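Hydrogenase maturation protease HycI (Thermococcus kodakarensis KOD1, PDB 5ZBY) probably acts as the endopeptidase that trims the C-terminal extension from a [NiFe] hydrogenase precursor during maturation. Local coordinates at residues 74-79 with 120-125; 80-85 with 138-143; 15-20 with 68-73; 25-30 with 128-133. All coordinates share one frame; numbering follows the deposited sequence.

Contact 1: residues 74-79 with 120-125; sequences DAIHFG and IVLIGC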
loop_
_atom_site.group_PDB
_atom_site.type_symbol
_atom_site.label_atom_id
_atom_site.label_comp_id
_atom_site.label_asym_id
_atom_site.label_seq_id
_atom_site.Cartn_x
_atom_site.Cartn_y
_atom_site.Cartn_z
ATOM N N ASP A 74 -2.099 0.171 2.801
ATOM C CA ASP A 74 -2.150 -0.126 4.252
ATOM C C ASP A 74 -3.555 0.263 4.798
ATOM O O ASP A 74 -4.252 1.099 4.237
ATOM C CB ASP A 74 -1.050 0.670 4.997
ATOM C CG ASP A 74 -0.773 0.157 6.416
ATOM O OD1 ASP A 74 -1.243 -0.949 6.760
ATOM O OD2 ASP A 74 -0.038 0.840 7.140
ATOM N N ALA A 75 -3.975 -0.396 5.867
ATOM C CA ALA A 75 -5.055 0.138 6.670
ATOM C C ALA A 75 -4.595 1.377 7.438
ATOM O O ALA A 75 -3.678 1.301 8.236
ATOM C CB ALA A 75 -5.530 -0.941 7.675
ATOM N N ILE A 76 -5.273 2.506 7.256
ATOM C CA ILE A 76 -4.836 3.762 7.814
ATOM C C ILE A 76 -5.997 4.379 8.561
ATOM O O ILE A 76 -7.082 4.501 7.979
ATOM C CB ILE A 76 -4.382 4.754 6.688
ATOM C CG1 ILE A 76 -3.180 4.209 5.917
ATOM C CG2 ILE A 76 -4.110 6.123 7.276
ATOM C CD1 ILE A 76 -1.957 4.029 6.754
ATOM N N HIS A 77 -5.766 4.706 9.830
ATOM C CA HIS A 77 -6.766 5.454 10.622
ATOM C C HIS A 77 -6.647 6.931 10.257
ATOM O O HIS A 77 -5.685 7.581 10.621
ATOM C CB HIS A 77 -6.547 5.234 12.118
ATOM C CG HIS A 77 -7.601 5.908 12.953
ATOM N ND1 HIS A 77 -8.918 5.961 12.557
ATOM C CD2 HIS A 77 -7.533 6.607 14.111
ATOM C CE1 HIS A 77 -9.626 6.631 13.449
ATOM N NE2 HIS A 77 -8.809 7.032 14.409
ATOM N N PHE A 78 -7.615 7.465 9.512
ATOM C CA PHE A 78 -7.565 8.886 9.166
ATOM C C PHE A 78 -8.869 9.584 9.505
ATOM O O PHE A 78 -9.128 10.711 9.057
ATOM C CB PHE A 78 -7.232 9.068 7.680
ATOM C CG PHE A 78 -8.234 8.454 6.743
ATOM C CD1 PHE A 78 -9.336 9.183 6.306
ATOM C CD2 PHE A 78 -8.061 7.164 6.250
ATOM C CE1 PHE A 78 -10.240 8.632 5.409
ATOM C CE2 PHE A 78 -8.985 6.611 5.394
ATOM C CZ PHE A 78 -10.076 7.356 4.963
ATOM N N GLY A 79 -9.697 8.891 10.274
ATOM C CA GLY A 79 -10.938 9.467 10.797
ATOM C C GLY A 79 -12.086 9.395 9.805
ATOM O O GLY A 79 -13.091 10.108 9.929
ATOM N N ILE A 120 6.266 8.147 -5.064
ATOM C CA ILE A 120 5.791 7.237 -4.043
ATOM C C ILE A 120 4.382 7.646 -3.679
ATOM O O ILE A 120 4.151 8.830 -3.430
ATOM C CB ILE A 120 6.635 7.297 -2.764
ATOM C CG1 ILE A 120 8.148 7.424 -3.085
ATOM C CG2 ILE A 120 6.280 6.131 -1.826
ATOM C CD1 ILE A 120 8.781 6.145 -3.610
ATOM N N VAL A 121 3.469 6.688 -3.565
ATOM C CA VAL A 121 2.111 7.037 -3.085
ATOM C C VAL A 121 1.678 6.041 -1.999
ATOM O O VAL A 121 2.198 4.907 -1.954
ATOM C CB VAL A 121 1.140 7.063 -4.259
ATOM C CG1 VAL A 121 0.962 5.696 -4.840
ATOM C CG2 VAL A 121 -0.175 7.600 -3.856
ATOM N N LEU A 122 0.782 6.472 -1.077
ATOM C CA LEU A 122 0.165 5.576 -0.112
ATOM C C LEU A 122 -1.317 5.494 -0.399
ATOM O O LEU A 122 -1.975 6.537 -0.532
ATOM C CB LEU A 122 0.413 6.082 1.317
ATOM C CG LEU A 122 -0.399 5.466 2.464
ATOM C CD1 LEU A 122 -0.110 3.985 2.623
ATOM C CD2 LEU A 122 -0.095 6.244 3.760
ATOM N N ILE A 123 -1.860 4.289 -0.562
ATOM C CA ILE A 123 -3.304 4.116 -0.606
ATOM C C ILE A 123 -3.743 3.497 0.730
ATOM O O ILE A 123 -3.335 2.375 1.043
ATOM C CB ILE A 123 -3.778 3.225 -1.782
ATOM C CG1 ILE A 123 -3.275 3.796 -3.108
ATOM C CG2 ILE A 123 -5.351 3.112 -1.761
ATOM C CD1 ILE A 123 -3.447 2.788 -4.267
ATOM N N GLY A 124 -4.578 4.205 1.490
ATOM C CA GLY A 124 -5.035 3.697 2.772
ATOM C C GLY A 124 -6.505 3.331 2.747
ATOM O O GLY A 124 -7.265 3.843 1.932
ATOM N N CYS A 125 -6.907 2.446 3.652
ATOM C CA CYS A 125 -8.324 2.143 3.825
ATOM C C CYS A 125 -8.616 2.236 5.311
ATOM O O CYS A 125 -7.842 1.732 6.099
ATOM C CB CYS A 125 -8.631 0.738 3.294
ATOM S SG CYS A 125 -10.369 0.323 3.360
#
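The C-terminal ends of two neighbouring parallel strands, 69-75 and 119-125, meet here in the mixed sheet of the hydrogenase maturation protease fold. Asp-74 lies beside Gly-124 and Ala-75 beside Cys-125, with CA atoms 5.0 and 4.8 Å apart, and three backbone hydrogen bonds fix this register. Asp-74 N donates to Ile-123 O over 3.1 Å, and Cys-125 N returns a bond to Asp-74 O at 3.0 Å, in the carbonyl plane. The last bond, Ile-76 N to Cys-125 O at 2.9 Å, comes from 44° above the carbonyl plane, a departure that coincides with Ile-76 having left the strand. Two CA-H...O contacts, Gly-124 CA to Asp-74 O and Ala-75 CA to Cys-125 O, fill the gaps in the ladder.

Among the side chains, Ile-76 makes the apolar contacts with Gly-124 and Leu-122. Its CG1 rests 3.7 Å from Gly-124 CA, where no side chain holds it off, and its CD1 meets Leu-122 CD2 tip to tip at 4.2 Å. The other Leu-122 methyl, CD1, touches Asp-74 CB. With CG anti to the backbone N (chi1 -164°), the carboxylate of Asp-74 extends beyond this methylene, and its OD1 is hydrogen-bonded to a bound EPE molecule, probably from the crystallisation liquor. The Phe-78 ring turns an edge to Cys-125 C, while Gln-126 bonds to Phe-78 N and the His-77 ring. The main chain thus supplies the polar pairing between the two segments, leaving the carboxylate of Asp-74 to partners beyond them, at a site that can accept a small polar ligand.

Contact 2: residues 80-85 with 138-143; sequences GEIGEF and ELIKER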
loop_
_atom_site.group_PDB
_atom_site.type_symbol
_atom_site.label_atom_id
_atom_site.label_comp_id
_atom_site.label_asym_id
_atom_site.label_seq_id
_atom_site.Cartn_x
_atom_site.Cartn_y
_atom_site.Cartn_z
ATOM N N GLY A 80 -11.955 8.511 8.826
ATOM C CA GLY A 80 -12.998 8.265 7.850
ATOM C C GLY A 80 -14.064 7.296 8.339
ATOM O O GLY A 80 -14.000 6.768 9.464
ATOM N N GLU A 81 -15.046 7.028 7.485
ATOM C CA GLU A 81 -15.900 5.878 7.709
ATOM C C GLU A 81 -15.130 4.614 7.414
ATOM O O GLU A 81 -14.262 4.610 6.537
ATOM C CB GLU A 81 -17.150 5.942 6.842
ATOM C CG GLU A 81 -17.538 7.362 6.489
ATOM C CD GLU A 81 -19.035 7.542 6.292
ATOM O OE1 GLU A 81 -19.700 6.603 5.781
ATOM O OE2 GLU A 81 -19.545 8.625 6.663
ATOM N N ILE A 82 -15.422 3.542 8.130
ATOM C CA ILE A 82 -14.736 2.276 7.814
ATOM C C ILE A 82 -14.828 1.936 6.345
ATOM O O ILE A 82 -15.885 2.033 5.738
ATOM C CB ILE A 82 -15.272 1.055 8.603
ATOM C CG1 ILE A 82 -14.639 -0.213 8.025
ATOM C CG2 ILE A 82 -16.772 0.969 8.460
ATOM C CD1 ILE A 82 -14.698 -1.418 8.840
ATOM N N GLY A 83 -13.700 1.584 5.727
ATOM C CA GLY A 83 -13.775 1.146 4.351
ATOM C C GLY A 83 -13.516 2.263 3.372
ATOM O O GLY A 83 -13.354 2.027 2.163
ATOM N N GLU A 84 -13.490 3.486 3.872
ATOM C CA GLU A 84 -13.252 4.633 3.011
ATOM C C GLU A 84 -11.781 4.613 2.601
ATOM O O GLU A 84 -10.913 4.268 3.404
ATOM C CB GLU A 84 -13.575 5.912 3.751
ATOM C CG GLU A 84 -13.387 7.187 2.980
ATOM C CD GLU A 84 -13.880 8.410 3.774
ATOM O OE1 GLU A 84 -14.508 8.258 4.871
ATOM O OE2 GLU A 84 -13.603 9.542 3.319
ATOM N N PHE A 85 -11.505 5.028 1.370
ATOM C CA PHE A 85 -10.124 5.092 0.890
ATOM C C PHE A 85 -9.500 6.477 1.024
ATOM O O PHE A 85 -10.198 7.515 0.985
ATOM C CB PHE A 85 -10.088 4.673 -0.576
ATOM C CG PHE A 85 -10.433 3.263 -0.819
ATOM C CD1 PHE A 85 -9.768 2.239 -0.149
ATOM C CD2 PHE A 85 -11.351 2.923 -1.806
ATOM C CE1 PHE A 85 -10.065 0.906 -0.404
ATOM C CE2 PHE A 85 -11.649 1.597 -2.083
ATOM C CZ PHE A 85 -10.989 0.562 -1.385
ATOM N N GLU A 138 -15.843 -8.412 7.015
ATOM C CA GLU A 138 -16.354 -8.671 5.681
ATOM C C GLU A 138 -16.149 -7.456 4.811
ATOM O O GLU A 138 -15.740 -7.573 3.653
ATOM C CB GLU A 138 -17.844 -9.002 5.739
ATOM C CG GLU A 138 -18.134 -10.175 6.634
ATOM C CD GLU A 138 -17.481 -11.442 6.106
ATOM O OE1 GLU A 138 -17.554 -11.666 4.881
ATOM O OE2 GLU A 138 -16.886 -12.199 6.905
ATOM N N LEU A 139 -16.419 -6.291 5.378
ATOM C CA LEU A 139 -16.326 -5.032 4.637
ATOM C C LEU A 139 -14.888 -4.787 4.150
ATOM O O LEU A 139 -14.678 -4.504 2.996
ATOM C CB LEU A 139 -16.807 -3.853 5.506
ATOM C CG LEU A 139 -16.630 -2.459 4.890
ATOM C CD1 LEU A 139 -17.236 -2.384 3.526
ATOM C CD2 LEU A 139 -17.337 -1.458 5.851
ATOM N N ILE A 140 -13.920 -4.931 5.025
ATOM C CA ILE A 140 -12.536 -4.754 4.654
ATOM C C ILE A 140 -12.092 -5.782 3.636
ATOM O O ILE A 140 -11.324 -5.471 2.795
ATOM C CB ILE A 140 -11.617 -4.722 5.883
ATOM C CG1 ILE A 140 -11.771 -3.422 6.649
ATOM C CG2 ILE A 140 -10.158 -4.951 5.549
ATOM C CD1 ILE A 140 -11.954 -2.203 5.833
ATOM N N LYS A 141 -12.544 -7.011 3.763
ATOM C CA LYS A 141 -12.215 -8.000 2.722
ATOM C C LYS A 141 -12.759 -7.565 1.390
ATOM O O LYS A 141 -12.070 -7.704 0.346
ATOM C CB LYS A 141 -12.760 -9.390 3.065
ATOM C CG LYS A 141 -12.079 -10.026 4.245
ATOM C CD LYS A 141 -12.704 -11.385 4.577
ATOM C CE LYS A 141 -13.567 -11.332 5.804
ATOM N NZ LYS A 141 -13.994 -12.709 6.182
ATOM N N GLU A 142 -13.977 -7.041 1.394
ATOM C CA GLU A 142 -14.593 -6.621 0.138
ATOM C C GLU A 142 -13.834 -5.413 -0.443
ATOM O O GLU A 142 -13.660 -5.306 -1.667
ATOM C CB GLU A 142 -16.088 -6.327 0.348
ATOM C CG GLU A 142 -16.806 -5.850 -0.907
ATOM C CD GLU A 142 -16.773 -4.343 -1.068
ATOM O OE1 GLU A 142 -16.826 -3.639 -0.029
ATOM O OE2 GLU A 142 -16.693 -3.864 -2.230
ATOM N N ARG A 143 -13.385 -4.512 0.428
ATOM C CA ARG A 143 -12.678 -3.309 0.007
ATOM C C ARG A 143 -11.307 -3.714 -0.557
ATOM O O ARG A 143 -10.833 -3.134 -1.533
ATOM C CB ARG A 143 -12.526 -2.305 1.176
ATOM C CG ARG A 143 -13.855 -1.608 1.614
ATOM C CD ARG A 143 -14.326 -0.559 0.593
ATOM N NE ARG A 143 -15.005 -1.197 -0.522
ATOM C CZ ARG A 143 -15.441 -0.551 -1.598
ATOM N NH1 ARG A 143 -15.267 0.761 -1.690
ATOM N NH2 ARG A 143 -16.038 -1.217 -2.584
HETATM O O HOH W 1 -14.548 2.724 -0.177
#
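A type II beta turn from Glu-81 to Glu-84 brings Gly-83 to 6.0 Å from Ile-140, CA to CA, on the first turns of helix 138-156; Gly-83 takes the third turn position with positive phi (95°). The turn closes through Glu-84 N to Glu-81 O, and the Glu-84 carboxylate adds a bond from Glu-81 N to its OE1.

Ile-82 carries the apolar half of the contact. Its CG2 meets Leu-139 CD2 tip to tip at 3.6 Å, while CG1 passes obliquely across Ile-140 CD1 at 4.0 Å. That same Ile-140 methyl lies 4.1 Å from Gly-83 CA, where no side chain intervenes. The helix is the last of the chain, and its first turns cover the connection between strands 69-75 and 85-88 of the sheet; Phe-85 and Ile-140 both also touch Cys-125 on strand 119-125.

The polar half belongs to Arg-143, whose chain bends at chi2 and chi3 and passes CD 3.2 Å from Gly-83 O. One water joins the segments, donating to Gly-83 O at 2.7 Å and accepting from Arg-143 NH1 in the guanidinium plane. On another edge, NE and NH2 grip the two oxygens of Glu-142 side-on, the NH2 bond to OE2 being 2.7 Å long and using the syn lone pair. These two bonds restrict rotation of the guanidinium group, whose plane is 19° from that of the Phe-85 ring. Phe-85 CE2 lies 3.7 Å from Arg-143 NH1, and the ring edge faces Arg-143 O.

Contact 3: residues 15-20 with 68-73; sequences VICGIG and DLVVFV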
loop_
_atom_site.group_PDB
_atom_site.type_symbol
_atom_site.label_atom_id
_atom_site.label_comp_id
_atom_site.label_asym_id
_atom_site.label_seq_id
_atom_site.Cartn_x
_atom_site.Cartn_y
_atom_site.Cartn_z
ATOM N N VAL A 15 6.092 -0.849 -8.341
ATOM C CA VAL A 15 6.180 -1.789 -7.245
ATOM C C VAL A 15 4.973 -1.511 -6.376
ATOM O O VAL A 15 4.715 -0.349 -6.052
ATOM C CB VAL A 15 7.508 -1.650 -6.453
ATOM C CG1 VAL A 15 7.571 -2.694 -5.314
ATOM C CG2 VAL A 15 8.748 -1.808 -7.388
ATOM N N ILE A 16 4.203 -2.555 -6.054
ATOM C CA ILE A 16 3.094 -2.394 -5.128
ATOM C C ILE A 16 3.414 -3.189 -3.868
ATOM O O ILE A 16 3.753 -4.362 -3.952
ATOM C CB ILE A 16 1.785 -2.859 -5.750
ATOM C CG1 ILE A 16 1.520 -1.999 -7.008
ATOM C CG2 ILE A 16 0.619 -2.644 -4.758
ATOM C CD1 ILE A 16 0.432 -2.524 -7.849
ATOM N N CYS A 17 3.367 -2.506 -2.731
ATOM C CA CYS A 17 3.821 -3.031 -1.440
ATOM C C CYS A 17 2.670 -3.087 -0.482
ATOM O O CYS A 17 2.217 -2.024 -0.051
ATOM C CB CYS A 17 4.873 -2.108 -0.837
ATOM S SG CYS A 17 6.423 -2.201 -1.727
ATOM N N GLY A 18 2.200 -4.283 -0.128
ATOM C CA GLY A 18 1.129 -4.388 0.858
ATOM C C GLY A 18 1.694 -4.427 2.263
ATOM O O GLY A 18 2.614 -5.162 2.559
ATOM N N ILE A 19 1.135 -3.623 3.153
ATOM C CA ILE A 19 1.574 -3.521 4.523
ATOM C C ILE A 19 0.433 -3.983 5.384
ATOM O O ILE A 19 -0.712 -3.602 5.167
ATOM C CB ILE A 19 1.947 -2.040 4.916
ATOM C CG1 ILE A 19 3.096 -1.555 4.009
ATOM C CG2 ILE A 19 2.417 -1.940 6.375
ATOM C CD1 ILE A 19 3.324 -0.061 4.192
ATOM N N GLY A 20 0.717 -4.808 6.396
ATOM C CA GLY A 20 -0.358 -5.132 7.332
ATOM C C GLY A 20 -0.063 -6.414 8.081
ATOM O O GLY A 20 1.064 -6.901 8.038
ATOM N N ASP A 68 9.379 3.334 -11.348
ATOM C CA ASP A 68 8.893 4.654 -11.709
ATOM C C ASP A 68 7.907 5.103 -10.638
ATOM O O ASP A 68 7.802 6.301 -10.364
ATOM C CB ASP A 68 8.213 4.625 -13.066
ATOM C CG ASP A 68 9.194 4.259 -14.195
ATOM O OD1 ASP A 68 10.295 4.843 -14.199
ATOM O OD2 ASP A 68 8.860 3.362 -14.975
ATOM N N LEU A 69 7.194 4.126 -10.053
ATOM C CA LEU A 69 6.167 4.384 -9.016
ATOM C C LEU A 69 6.235 3.270 -7.992
ATOM O O LEU A 69 6.291 2.091 -8.362
ATOM C CB LEU A 69 4.770 4.412 -9.616
ATOM C CG LEU A 69 3.587 4.575 -8.631
ATOM C CD1 LEU A 69 3.652 5.936 -7.956
ATOM C CD2 LEU A 69 2.260 4.374 -9.321
ATOM N N VAL A 70 6.170 3.645 -6.711
ATOM C CA VAL A 70 6.025 2.684 -5.623
ATOM C C VAL A 70 4.723 3.023 -4.918
ATOM O O VAL A 70 4.501 4.190 -4.580
ATOM C CB VAL A 70 7.210 2.745 -4.643
ATOM C CG1 VAL A 70 6.968 1.721 -3.500
ATOM C CG2 VAL A 70 8.544 2.429 -5.408
ATOM N N VAL A 71 3.855 2.030 -4.768
ATOM C CA VAL A 71 2.530 2.208 -4.115
ATOM C C VAL A 71 2.490 1.380 -2.853
ATOM O O VAL A 71 2.540 0.154 -2.956
ATOM C CB VAL A 71 1.421 1.742 -5.039
ATOM C CG1 VAL A 71 0.055 1.932 -4.429
ATOM C CG2 VAL A 71 1.512 2.490 -6.393
ATOM N N PHE A 72 2.408 2.029 -1.694
ATOM C CA PHE A 72 2.205 1.336 -0.421
ATOM C C PHE A 72 0.730 1.229 -0.192
ATOM O O PHE A 72 0.001 2.159 -0.508
ATOM C CB PHE A 72 2.879 2.101 0.723
ATOM C CG PHE A 72 4.378 2.022 0.651
ATOM C CD1 PHE A 72 5.129 3.086 0.195
ATOM C CD2 PHE A 72 5.025 0.841 0.993
ATOM C CE1 PHE A 72 6.544 2.983 0.100
ATOM C CE2 PHE A 72 6.433 0.742 0.872
ATOM C CZ PHE A 72 7.175 1.806 0.464
ATOM N N VAL A 73 0.264 0.087 0.296
ATOM C CA VAL A 73 -1.174 -0.095 0.532
ATOM C C VAL A 73 -1.317 -0.543 1.995
ATOM O O VAL A 73 -0.665 -1.497 2.411
ATOM C CB VAL A 73 -1.790 -1.142 -0.398
ATOM C CG1 VAL A 73 -3.279 -1.323 -0.125
ATOM C CG2 VAL A 73 -1.526 -0.816 -1.909
#
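Five backbone hydrogen bonds join Val-15 through Ile-19 to Leu-69 through Val-73 in an alternating parallel ladder. Val-15, Cys-17 and Ile-19 donate from N to Leu-69 O, Val-71 O and Val-73 O, while Val-71 N and Val-73 N donate back to Val-15 O and Cys-17 O. The bond from Cys-17 N to Val-71 O is 2.8 Å long and nearly straight, with 172° at the hydrogen; Val-73 N to Cys-17 O is more bent and tilted from the carbonyl plane. Three CA-H...O contacts supplement them, the shortest from Val-70 CA to Val-15 O at 3.3 Å.

The strand axes approach to 4.7 Å and run 16° from parallel. This pairing occupies the middle of the five-stranded mixed sheet with helices on both faces: strand 46-50 lies beyond 14-18 and strand 119-125 beyond 69-75. Helix 105-116 covers the face bearing Phe-72, through Leu-105 and Ile-112.

Apolar contacts divide between the two faces. On that of Cys-17 and Phe-72, Cys-17 CB comes within 3.5 Å of Phe-72 CD2, and Ile-19 CD1 touches the same ring atom at 3.7 Å. The Phe-72 first torsion sets CG anti to the carbonyl carbon, placing the ring alongside Cys-17. On the other face, Ile-16 CG2 crosses to Val-73 CG2 at 4.0 Å, and Ile-16 CG1 lies near Val-71 CB.

A sulfur-aromatic contact completes the set: Cys-17 SG sits 4.7 Å from the Phe-72 ring centroid, 44° off the ring normal and therefore oblique.

Contact 4: residues 25-30 with 128-133; sequences GDDAFG and GSTGLF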
loop_
_atom_site.group_PDB
_atom_site.type_symbol
_atom_site.label_atom_id
_atom_site.label_comp_id
_atom_site.label_asym_id
_atom_site.label_seq_id
_atom_site.Cartn_x
_atom_site.Cartn_y
_atom_site.Cartn_z
ATOM N N GLY A 25 -7.225 -8.381 12.528
ATOM C CA GLY A 25 -8.496 -7.837 12.097
ATOM C C GLY A 25 -8.383 -7.025 10.826
ATOM O O GLY A 25 -7.763 -7.458 9.880
ATOM N N ASP A 26 -8.978 -5.845 10.808
ATOM C CA ASP A 26 -8.968 -5.032 9.579
ATOM C C ASP A 26 -7.561 -4.600 9.179
ATOM O O ASP A 26 -7.377 -4.104 8.055
ATOM C CB ASP A 26 -9.847 -3.804 9.761
ATOM C CG ASP A 26 -11.335 -4.155 9.826
ATOM O OD1 ASP A 26 -11.733 -5.210 9.302
ATOM O OD2 ASP A 26 -12.105 -3.295 10.288
ATOM N N ASP A 27 -6.572 -4.728 10.066
ATOM C CA ASP A 27 -5.158 -4.468 9.679
ATOM C C ASP A 27 -4.636 -5.475 8.668
ATOM O O ASP A 27 -3.525 -5.289 8.131
ATOM C CB ASP A 27 -4.252 -4.473 10.921
ATOM C CG ASP A 27 -4.087 -3.102 11.524
ATOM O OD1 ASP A 27 -4.580 -2.127 10.919
ATOM O OD2 ASP A 27 -3.446 -2.983 12.597
ATOM N N ALA A 28 -5.436 -6.485 8.340
ATOM C CA ALA A 28 -5.053 -7.394 7.245
ATOM C C ALA A 28 -5.136 -6.696 5.890
ATOM O O ALA A 28 -4.647 -7.214 4.904
ATOM C CB ALA A 28 -5.935 -8.608 7.219
ATOM N N PHE A 29 -5.830 -5.560 5.830
ATOM C CA PHE A 29 -6.156 -4.950 4.521
ATOM C C PHE A 29 -5.026 -4.984 3.467
ATOM O O PHE A 29 -5.230 -5.508 2.372
ATOM C CB PHE A 29 -6.584 -3.501 4.714
ATOM C CG PHE A 29 -6.879 -2.798 3.427
ATOM C CD1 PHE A 29 -8.043 -3.053 2.745
ATOM C CD2 PHE A 29 -5.986 -1.875 2.929
ATOM C CE1 PHE A 29 -8.311 -2.417 1.522
ATOM C CE2 PHE A 29 -6.249 -1.227 1.721
ATOM C CZ PHE A 29 -7.433 -1.506 1.027
ATOM N N GLY A 30 -3.860 -4.446 3.807
ATOM C CA GLY A 30 -2.799 -4.267 2.817
ATOM C C GLY A 30 -2.279 -5.604 2.321
ATOM O O GLY A 30 -1.976 -5.757 1.133
ATOM N N GLY A 128 -11.910 -0.634 10.979
ATOM C CA GLY A 128 -12.943 -0.519 12.015
ATOM C C GLY A 128 -12.646 -1.324 13.243
ATOM O O GLY A 128 -13.163 -1.029 14.309
ATOM N N SER A 129 -11.827 -2.355 13.115
ATOM C CA SER A 129 -11.472 -3.175 14.272
ATOM C C SER A 129 -10.086 -3.776 14.053
ATOM O O SER A 129 -9.876 -4.386 13.027
ATOM C CB SER A 129 -12.480 -4.291 14.451
ATOM O OG SER A 129 -12.207 -4.980 15.676
ATOM N N THR A 130 -9.145 -3.571 14.960
ATOM C CA THR A 130 -7.798 -4.106 14.785
ATOM C C THR A 130 -7.320 -4.986 15.935
ATOM O O THR A 130 -6.172 -4.922 16.333
ATOM C CB THR A 130 -6.752 -3.021 14.487
ATOM O OG1 THR A 130 -6.699 -2.090 15.567
ATOM C CG2 THR A 130 -7.103 -2.290 13.216
ATOM N N GLY A 131 -8.230 -5.773 16.489
ATOM C CA GLY A 131 -7.910 -6.666 17.582
ATOM C C GLY A 131 -6.962 -7.790 17.216
ATOM O O GLY A 131 -6.976 -8.299 16.107
ATOM N N LEU A 132 -6.133 -8.180 18.171
ATOM C CA LEU A 132 -5.208 -9.277 17.964
ATOM C C LEU A 132 -6.001 -10.592 17.860
ATOM O O LEU A 132 -6.959 -10.820 18.597
ATOM C CB LEU A 132 -4.187 -9.307 19.099
ATOM C CG LEU A 132 -2.911 -10.113 18.917
ATOM C CD1 LEU A 132 -2.239 -9.824 17.575
ATOM C CD2 LEU A 132 -1.964 -9.784 20.049
ATOM N N PHE A 133 -5.597 -11.418 16.921
ATOM C CA PHE A 133 -6.175 -12.692 16.528
ATOM C C PHE A 133 -7.639 -12.547 16.134
ATOM O O PHE A 133 -8.448 -13.426 16.399
ATOM C CB PHE A 133 -6.010 -13.740 17.643
ATOM C CG PHE A 133 -5.854 -15.124 17.120
ATOM C CD1 PHE A 133 -4.628 -15.553 16.645
ATOM C CD2 PHE A 133 -6.924 -15.983 17.062
ATOM C CE1 PHE A 133 -4.469 -16.816 16.131
ATOM C CE2 PHE A 133 -6.773 -17.247 16.556
ATOM C CZ PHE A 133 -5.552 -17.668 16.103
#
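Asp-26 pairs with the 128-133 loop through both its main chain and its carboxylate. Asp-26 N donates to Ser-129 O at 2.8 Å, a fairly straight bond with 160° at the hydrogen. In return, OD2 of Asp-26 accepts two backbone N-H groups: Gly-128 N at 2.8 Å, on the anti lone pair, and Ser-129 N at 3.0 Å, from 45° above the carboxylate plane. The side chain lies back beside its own N (chi1 -70°), which lets the residue donate to and accept from the same short piece of loop. The second oxygen, OD1, is satisfied by Ser-137 OG just ahead of helix 138-156.

This site joins the short 3-10 turn leading into helix 29-40 to the loop between strand 119-125 and the last helix of the alpha/beta fold. Gly-25, with positive phi, packs its main chain against Ser-129 O and Gly-131 O.

Asp-27 makes a different approach: its OD1 lies 3.4 Å from the Thr-130 methyl CG2. Its OD2 forms a salt bridge with Arg-24 NE. Ser-129 OG in turn bonds to Glu-134 OE1, which also receives a weak bond from Gly-131 N.

Contacts 1 and 3 share strand 69-75: contact 3 pairs it with strand 14-18 and contact 1 with strand 119-125, their centres 11 Å apart. Contact 2 adjoins contact 1 at Cys-125, whose SG lies 3.6 Å from Gly-83 O. Phe-29 links contact 4 to the sheet, its CZ 3.4 Å from Cys-125 CB and its CE2 3.5 Å from Val-73 CG1. Contacts 2 and 4 meet where Ile-82 CD1 approaches Asp-26 OD2 at 3.5 Å. Contacts 2 and 3 do not touch (nearest atoms about 7 Å apart). Nearest-atom distances from EPE to side chains, about 3 Å for Asp-74 and about 4 Å for Ile-19 and Asp-27, suggest that contacts 1, 3 and 4 border one site.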